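Local coordinates for Hydrogenase/urease nickel incorporation protein HypB (Helicobacter pylori, PDB 4LPS) that binds and slowly hydrolyses GTP and takes part in inserting nickel into [NiFe] hydrogenase, and is also required for urease maturation, at residues 157-170 / 190-204. Residues are numbered along the deposited sequence; the frame is centred on the assembly and turned at random.
Sequences LSVPEGDDKVLKYP and FNFRVSQVKEDMQKL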
loop_
_atom_site.group_PDB
_atom_site.type_symbol
_atom_site.label_atom_id
_atom_site.label_comp_id
_atom_site.label_asym_id
_atom_site.label_seq_id
_atom_site.Cartn_x
_atom_site.Cartn_y
_atom_site.Cartn_z
ATOM N N LEU A 157 -7.668 -2.995 -6.171
ATOM C CA LEU A 157 -8.956 -3.623 -6.428
ATOM C C LEU A 157 -8.705 -4.834 -7.313
ATOM O O LEU A 157 -8.280 -4.689 -8.461
ATOM C CB LEU A 157 -9.931 -2.651 -7.100
ATOM C CG LEU A 157 -11.240 -3.261 -7.608
ATOM C CD1 LEU A 157 -12.001 -3.922 -6.471
ATOM C CD2 LEU A 157 -12.110 -2.218 -8.302
ATOM N N SER A 158 -8.955 -6.027 -6.784
ATOM C CA SER A 158 -8.673 -7.236 -7.541
ATOM C C SER A 158 -9.853 -7.568 -8.435
ATOM O O SER A 158 -11.005 -7.298 -8.085
ATOM C CB SER A 158 -8.346 -8.410 -6.614
ATOM O OG SER A 158 -9.513 -9.061 -6.159
ATOM N N VAL A 159 -9.549 -8.107 -9.613
ATOM C CA VAL A 159 -10.566 -8.450 -10.602
ATOM C C VAL A 159 -11.687 -9.331 -10.027
ATOM O O VAL A 159 -12.862 -9.051 -10.272
ATOM C CB VAL A 159 -9.929 -9.145 -11.837
ATOM C CG1 VAL A 159 -10.972 -9.894 -12.648
ATOM C CG2 VAL A 159 -9.226 -8.122 -12.711
ATOM N N PRO A 160 -11.346 -10.387 -9.260
ATOM C CA PRO A 160 -12.435 -11.218 -8.729
ATOM C C PRO A 160 -13.405 -10.504 -7.780
ATOM O O PRO A 160 -14.501 -11.026 -7.575
ATOM C CB PRO A 160 -11.692 -12.334 -7.984
ATOM C CG PRO A 160 -10.354 -12.398 -8.630
ATOM C CD PRO A 160 -10.026 -10.978 -8.955
ATOM N N GLU A 161 -13.020 -9.362 -7.212
ATOM C CA GLU A 161 -13.906 -8.639 -6.294
ATOM C C GLU A 161 -15.103 -8.012 -7.006
ATOM O O GLU A 161 -16.153 -7.807 -6.399
ATOM C CB GLU A 161 -13.141 -7.542 -5.544
ATOM C CG GLU A 161 -12.047 -8.047 -4.615
ATOM C CD GLU A 161 -11.176 -6.931 -4.074
ATOM O OE1 GLU A 161 -11.728 -5.913 -3.601
ATOM O OE2 GLU A 161 -9.935 -7.069 -4.125
ATOM N N GLY A 162 -14.946 -7.714 -8.291
ATOM C CA GLY A 162 -16.011 -7.087 -9.058
ATOM C C GLY A 162 -15.657 -5.675 -9.485
ATOM O O GLY A 162 -15.028 -4.931 -8.731
ATOM N N ASP A 163 -16.070 -5.304 -10.694
ATOM C CA ASP A 163 -15.717 -4.012 -11.272
ATOM C C ASP A 163 -16.607 -2.878 -10.763
ATOM O O ASP A 163 -16.506 -1.742 -11.228
ATOM C CB ASP A 163 -15.760 -4.094 -12.808
ATOM C CG ASP A 163 -17.121 -4.523 -13.348
ATOM O OD1 ASP A 163 -18.149 -4.329 -12.666
ATOM O OD2 ASP A 163 -17.163 -5.066 -14.473
ATOM N N ASP A 164 -17.477 -3.201 -9.810
ATOM C CA ASP A 164 -18.438 -2.243 -9.274
ATOM C C ASP A 164 -18.034 -1.680 -7.914
ATOM O O ASP A 164 -18.775 -0.902 -7.312
ATOM C CB ASP A 164 -19.813 -2.902 -9.161
ATOM C CG ASP A 164 -19.842 -4.016 -8.129
ATOM O OD1 ASP A 164 -18.831 -4.735 -7.989
ATOM O OD2 ASP A 164 -20.876 -4.175 -7.451
ATOM N N LYS A 165 -16.856 -2.055 -7.431
ATOM C CA LYS A 165 -16.526 -1.817 -6.031
ATOM C C LYS A 165 -16.141 -0.373 -5.732
ATOM O O LYS A 165 -16.211 0.062 -4.579
ATOM C CB LYS A 165 -15.406 -2.760 -5.593
ATOM C CG LYS A 165 -15.850 -4.215 -5.498
ATOM C CD LYS A 165 -16.855 -4.387 -4.368
ATOM C CE LYS A 165 -17.353 -5.818 -4.280
ATOM N NZ LYS A 165 -18.271 -6.160 -5.405
ATOM N N VAL A 166 -15.732 0.369 -6.760
ATOM C CA VAL A 166 -15.223 1.721 -6.549
ATOM C C VAL A 166 -16.304 2.608 -5.933
ATOM O O VAL A 166 -16.071 3.276 -4.926
ATOM C CB VAL A 166 -14.718 2.361 -7.860
ATOM C CG1 VAL A 166 -14.403 3.836 -7.653
ATOM C CG2 VAL A 166 -13.485 1.634 -8.366
ATOM N N LEU A 167 -17.484 2.613 -6.542
ATOM C CA LEU A 167 -18.594 3.412 -6.030
ATOM C C LEU A 167 -19.203 2.845 -4.745
ATOM O O LEU A 167 -19.899 3.559 -4.020
ATOM C CB LEU A 167 -19.681 3.558 -7.099
ATOM C CG LEU A 167 -19.332 4.472 -8.276
ATOM C CD1 LEU A 167 -20.586 4.949 -9.003
ATOM C CD2 LEU A 167 -18.503 5.655 -7.814
ATOM N N LYS A 168 -18.955 1.566 -4.468
ATOM C CA LYS A 168 -19.444 0.951 -3.237
ATOM C C LYS A 168 -18.592 1.334 -2.038
ATOM O O LYS A 168 -19.075 1.349 -0.905
ATOM C CB LYS A 168 -19.495 -0.569 -3.374
ATOM C CG LYS A 168 -20.719 -1.081 -4.117
ATOM C CD LYS A 168 -20.720 -2.599 -4.174
ATOM C CE LYS A 168 -22.034 -3.125 -4.722
ATOM N NZ LYS A 168 -21.996 -4.601 -4.914
ATOM N N TYR A 169 -17.322 1.640 -2.289
ATOM C CA TYR A 169 -16.436 2.069 -1.218
ATOM C C TYR A 169 -15.741 3.377 -1.601
ATOM O O TYR A 169 -14.512 3.433 -1.677
ATOM C CB TYR A 169 -15.418 0.969 -0.900
ATOM C CG TYR A 169 -16.079 -0.325 -0.480
ATOM C CD1 TYR A 169 -16.526 -1.240 -1.428
ATOM C CD2 TYR A 169 -16.309 -0.607 0.859
ATOM C CE1 TYR A 169 -17.145 -2.415 -1.053
ATOM C CE2 TYR A 169 -16.932 -1.779 1.245
ATOM C CZ TYR A 169 -17.347 -2.677 0.285
ATOM O OH TYR A 169 -17.969 -3.844 0.668
ATOM N N PRO A 170 -16.536 4.438 -1.842
ATOM C CA PRO A 170 -16.010 5.692 -2.390
ATOM C C PRO A 170 -14.967 6.373 -1.505
ATOM O O PRO A 170 -14.045 6.981 -2.049
ATOM C CB PRO A 170 -17.263 6.567 -2.527
ATOM C CG PRO A 170 -18.214 6.027 -1.525
ATOM C CD PRO A 170 -17.970 4.550 -1.518
ATOM N N PHE A 190 -13.773 -13.449 -15.511
ATOM C CA PHE A 190 -14.738 -12.767 -14.653
ATOM C C PHE A 190 -15.610 -11.747 -15.391
ATOM O O PHE A 190 -16.469 -11.109 -14.777
ATOM C CB PHE A 190 -14.018 -12.077 -13.492
ATOM C CG PHE A 190 -13.645 -13.006 -12.372
ATOM C CD1 PHE A 190 -14.560 -13.298 -11.372
ATOM C CD2 PHE A 190 -12.386 -13.589 -12.317
ATOM C CE1 PHE A 190 -14.231 -14.152 -10.337
ATOM C CE2 PHE A 190 -12.048 -14.445 -11.283
ATOM C CZ PHE A 190 -12.972 -14.728 -10.292
ATOM N N ASN A 191 -15.390 -11.600 -16.698
ATOM C CA ASN A 191 -16.088 -10.597 -17.499
ATOM C C ASN A 191 -15.963 -9.220 -16.840
ATOM O O ASN A 191 -16.917 -8.439 -16.791
ATOM C CB ASN A 191 -17.561 -10.981 -17.692
ATOM C CG ASN A 191 -17.732 -12.399 -18.224
ATOM O OD1 ASN A 191 -17.447 -12.681 -19.390
ATOM N ND2 ASN A 191 -18.201 -13.298 -17.363
ATOM N N PHE A 192 -14.768 -8.949 -16.327
ATOM C CA PHE A 192 -14.473 -7.742 -15.568
ATOM C C PHE A 192 -14.355 -6.567 -16.526
ATOM O O PHE A 192 -13.667 -6.663 -17.544
ATOM C CB PHE A 192 -13.175 -7.939 -14.775
ATOM C CG PHE A 192 -12.822 -6.803 -13.857
ATOM C CD1 PHE A 192 -12.098 -5.710 -14.320
ATOM C CD2 PHE A 192 -13.166 -6.853 -12.515
ATOM C CE1 PHE A 192 -11.755 -4.673 -13.465
ATOM C CE2 PHE A 192 -12.821 -5.825 -11.653
ATOM C CZ PHE A 192 -12.117 -4.733 -12.130
ATOM N N ARG A 193 -15.028 -5.466 -16.208
ATOM C CA ARG A 193 -14.991 -4.288 -17.066
ATOM C C ARG A 193 -14.101 -3.190 -16.491
ATOM O O ARG A 193 -14.507 -2.439 -15.600
ATOM C CB ARG A 193 -16.419 -3.782 -17.318
ATOM C CG ARG A 193 -17.178 -4.665 -18.310
ATOM C CD ARG A 193 -18.699 -4.582 -18.209
ATOM N NE ARG A 193 -19.204 -3.244 -17.921
ATOM C CZ ARG A 193 -19.693 -2.878 -16.741
ATOM N NH1 ARG A 193 -19.739 -3.749 -15.741
ATOM N NH2 ARG A 193 -20.137 -1.643 -16.559
ATOM N N VAL A 194 -12.870 -3.141 -16.996
ATOM C CA VAL A 194 -11.908 -2.089 -16.671
ATOM C C VAL A 194 -12.513 -0.705 -16.902
ATOM O O VAL A 194 -12.229 0.241 -16.166
ATOM C CB VAL A 194 -10.613 -2.254 -17.500
ATOM C CG1 VAL A 194 -9.676 -1.069 -17.308
ATOM C CG2 VAL A 194 -9.905 -3.538 -17.106
ATOM N N SER A 195 -13.358 -0.599 -17.926
ATOM C CA SER A 195 -14.043 0.648 -18.240
ATOM C C SER A 195 -14.894 1.145 -17.073
ATOM O O SER A 195 -14.984 2.346 -16.835
ATOM C CB SER A 195 -14.920 0.476 -19.483
ATOM O OG SER A 195 -15.894 -0.536 -19.295
ATOM N N GLN A 196 -15.516 0.220 -16.347
ATOM C CA GLN A 196 -16.357 0.584 -15.211
ATOM C C GLN A 196 -15.530 1.229 -14.100
ATOM O O GLN A 196 -15.908 2.262 -13.542
ATOM C CB GLN A 196 -17.087 -0.646 -14.675
ATOM C CG GLN A 196 -18.183 -0.343 -13.660
ATOM C CD GLN A 196 -19.304 0.502 -14.236
ATOM O OE1 GLN A 196 -19.935 0.124 -15.223
ATOM N NE2 GLN A 196 -19.561 1.649 -13.617
ATOM N N VAL A 197 -14.404 0.600 -13.778
ATOM C CA VAL A 197 -13.495 1.126 -12.770
ATOM C C VAL A 197 -12.951 2.483 -13.199
ATOM O O VAL A 197 -12.863 3.414 -12.396
ATOM C CB VAL A 197 -12.328 0.160 -12.512
ATOM C CG1 VAL A 197 -11.359 0.757 -11.506
ATOM C CG2 VAL A 197 -12.853 -1.174 -12.014
ATOM N N LYS A 198 -12.582 2.581 -14.471
ATOM C CA LYS A 198 -12.034 3.819 -15.012
ATOM C C LYS A 198 -13.048 4.952 -14.898
ATOM O O LYS A 198 -12.707 6.058 -14.484
ATOM C CB LYS A 198 -11.615 3.628 -16.471
ATOM C CG LYS A 198 -11.049 4.878 -17.131
ATOM C CD LYS A 198 -9.649 5.174 -16.601
ATOM C CE LYS A 198 -9.136 6.528 -17.071
ATOM N NZ LYS A 198 -7.875 6.897 -16.362
ATOM N N GLU A 199 -14.298 4.660 -15.245
ATOM C CA GLU A 199 -15.345 5.672 -15.265
ATOM C C GLU A 199 -15.755 6.076 -13.854
ATOM O O GLU A 199 -16.053 7.244 -13.598
ATOM C CB GLU A 199 -16.559 5.163 -16.042
ATOM C CG GLU A 199 -16.337 5.082 -17.546
ATOM C CD GLU A 199 -17.331 4.167 -18.232
ATOM O OE1 GLU A 199 -17.093 3.801 -19.404
ATOM O OE2 GLU A 199 -18.351 3.816 -17.601
ATOM N N ASP A 200 -15.792 5.102 -12.951
ATOM C CA ASP A 200 -16.093 5.366 -11.548
ATOM C C ASP A 200 -15.013 6.227 -10.907
ATOM O O ASP A 200 -15.310 7.158 -10.156
ATOM C CB ASP A 200 -16.252 4.057 -10.779
ATOM C CG ASP A 200 -17.576 3.380 -11.053
ATOM O OD1 ASP A 200 -18.417 3.978 -11.758
ATOM O OD2 ASP A 200 -17.778 2.252 -10.554
ATOM N N MET A 201 -13.757 5.904 -11.196
ATOM C CA MET A 201 -12.642 6.698 -10.693
ATOM C C MET A 201 -12.638 8.083 -11.323
ATOM O O MET A 201 -12.187 9.049 -10.705
ATOM C CB MET A 201 -11.302 6.004 -10.948
ATOM C CG MET A 201 -10.996 4.856 -10.004
ATOM S SD MET A 201 -10.997 5.385 -8.278
ATOM C CE MET A 201 -9.691 6.612 -8.282
ATOM N N GLN A 202 -13.123 8.174 -12.557
ATOM C CA GLN A 202 -13.231 9.461 -13.235
ATOM C C GLN A 202 -14.134 10.419 -12.462
ATOM O O GLN A 202 -13.857 11.614 -12.374
ATOM C CB GLN A 202 -13.768 9.272 -14.656
ATOM C CG GLN A 202 -12.712 8.873 -15.674
ATOM C CD GLN A 202 -11.679 9.953 -15.914
ATOM O OE1 GLN A 202 -10.495 9.663 -16.087
ATOM N NE2 GLN A 202 -12.122 11.206 -15.935
ATOM N N LYS A 203 -15.217 9.883 -11.907
ATOM C CA LYS A 203 -16.148 10.667 -11.099
ATOM C C LYS A 203 -15.564 11.015 -9.729
ATOM O O LYS A 203 -15.708 12.141 -9.249
ATOM C CB LYS A 203 -17.475 9.918 -10.942
ATOM C CG LYS A 203 -18.148 9.576 -12.275
ATOM C CD LYS A 203 -19.639 9.296 -12.104
ATOM C CE LYS A 203 -19.904 7.836 -11.768
ATOM N NZ LYS A 203 -19.841 6.965 -12.976
ATOM N N LEU A 204 -14.911 10.040 -9.104
ATOM C CA LEU A 204 -14.437 10.183 -7.730
ATOM C C LEU A 204 -13.149 10.989 -7.640
ATOM O O LEU A 204 -13.072 11.972 -6.903
ATOM C CB LEU A 204 -14.217 8.805 -7.101
ATOM C CG LEU A 204 -15.242 8.313 -6.079
ATOM C CD1 LEU A 204 -16.652 8.516 -6.597
ATOM C CD2 LEU A 204 -14.995 6.850 -5.750
HETATM O O HOH W 1 -16.184 0.234 -9.765
#
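With chi1 at -175°, F192 extends its ring away from its own backbone N and into the space between V159 and D163; D163, at chi1 58°, instead folds its carboxylate back between its backbone N and carbonyl carbon, toward the start of helix 194-204. The ring is sandwiched: V159 CG2 stands 4.0 Å from the F192 ring centroid over one face, and D163 CB covers the opposite face nearer the rim, both as CH-pi contacts. The D163 carboxylate then accepts a hydrogen bond from the backbone of the N-cap residue, R193 N to D163 OD2 at 2.8 Å, through the anti lone pair and bent to 150°. D163 OD2 also forms a salt bridge with R193 NH1, 3.2 Å away, with the carboxylate and guanidinium planes nearly perpendicular. About two helical turns beyond R193, a water bridges the segments, donating to D163 O and, at 2.7 Å, to D200 OD2 while accepting from V166 N, which ties the turn 162-165 and the V166 that follows it to the helix. V166 sits as a knob among V197, D200, M201 and L204, its CG1 3.6 Å from L204 CD2. At the other end, P160 CA lies 3.8 Å from the F190 ring centroid, a CH-pi contact, with the P160 side chain about 7 Å from the bound GDP. Thus the segment leaving strand 152-158 packs against helix 194-204, the connection of the beta-alpha-beta crossover from strand 178-182 to strand 210-212, in the parallel-sheet P-loop fold of SIMIBI GTPases.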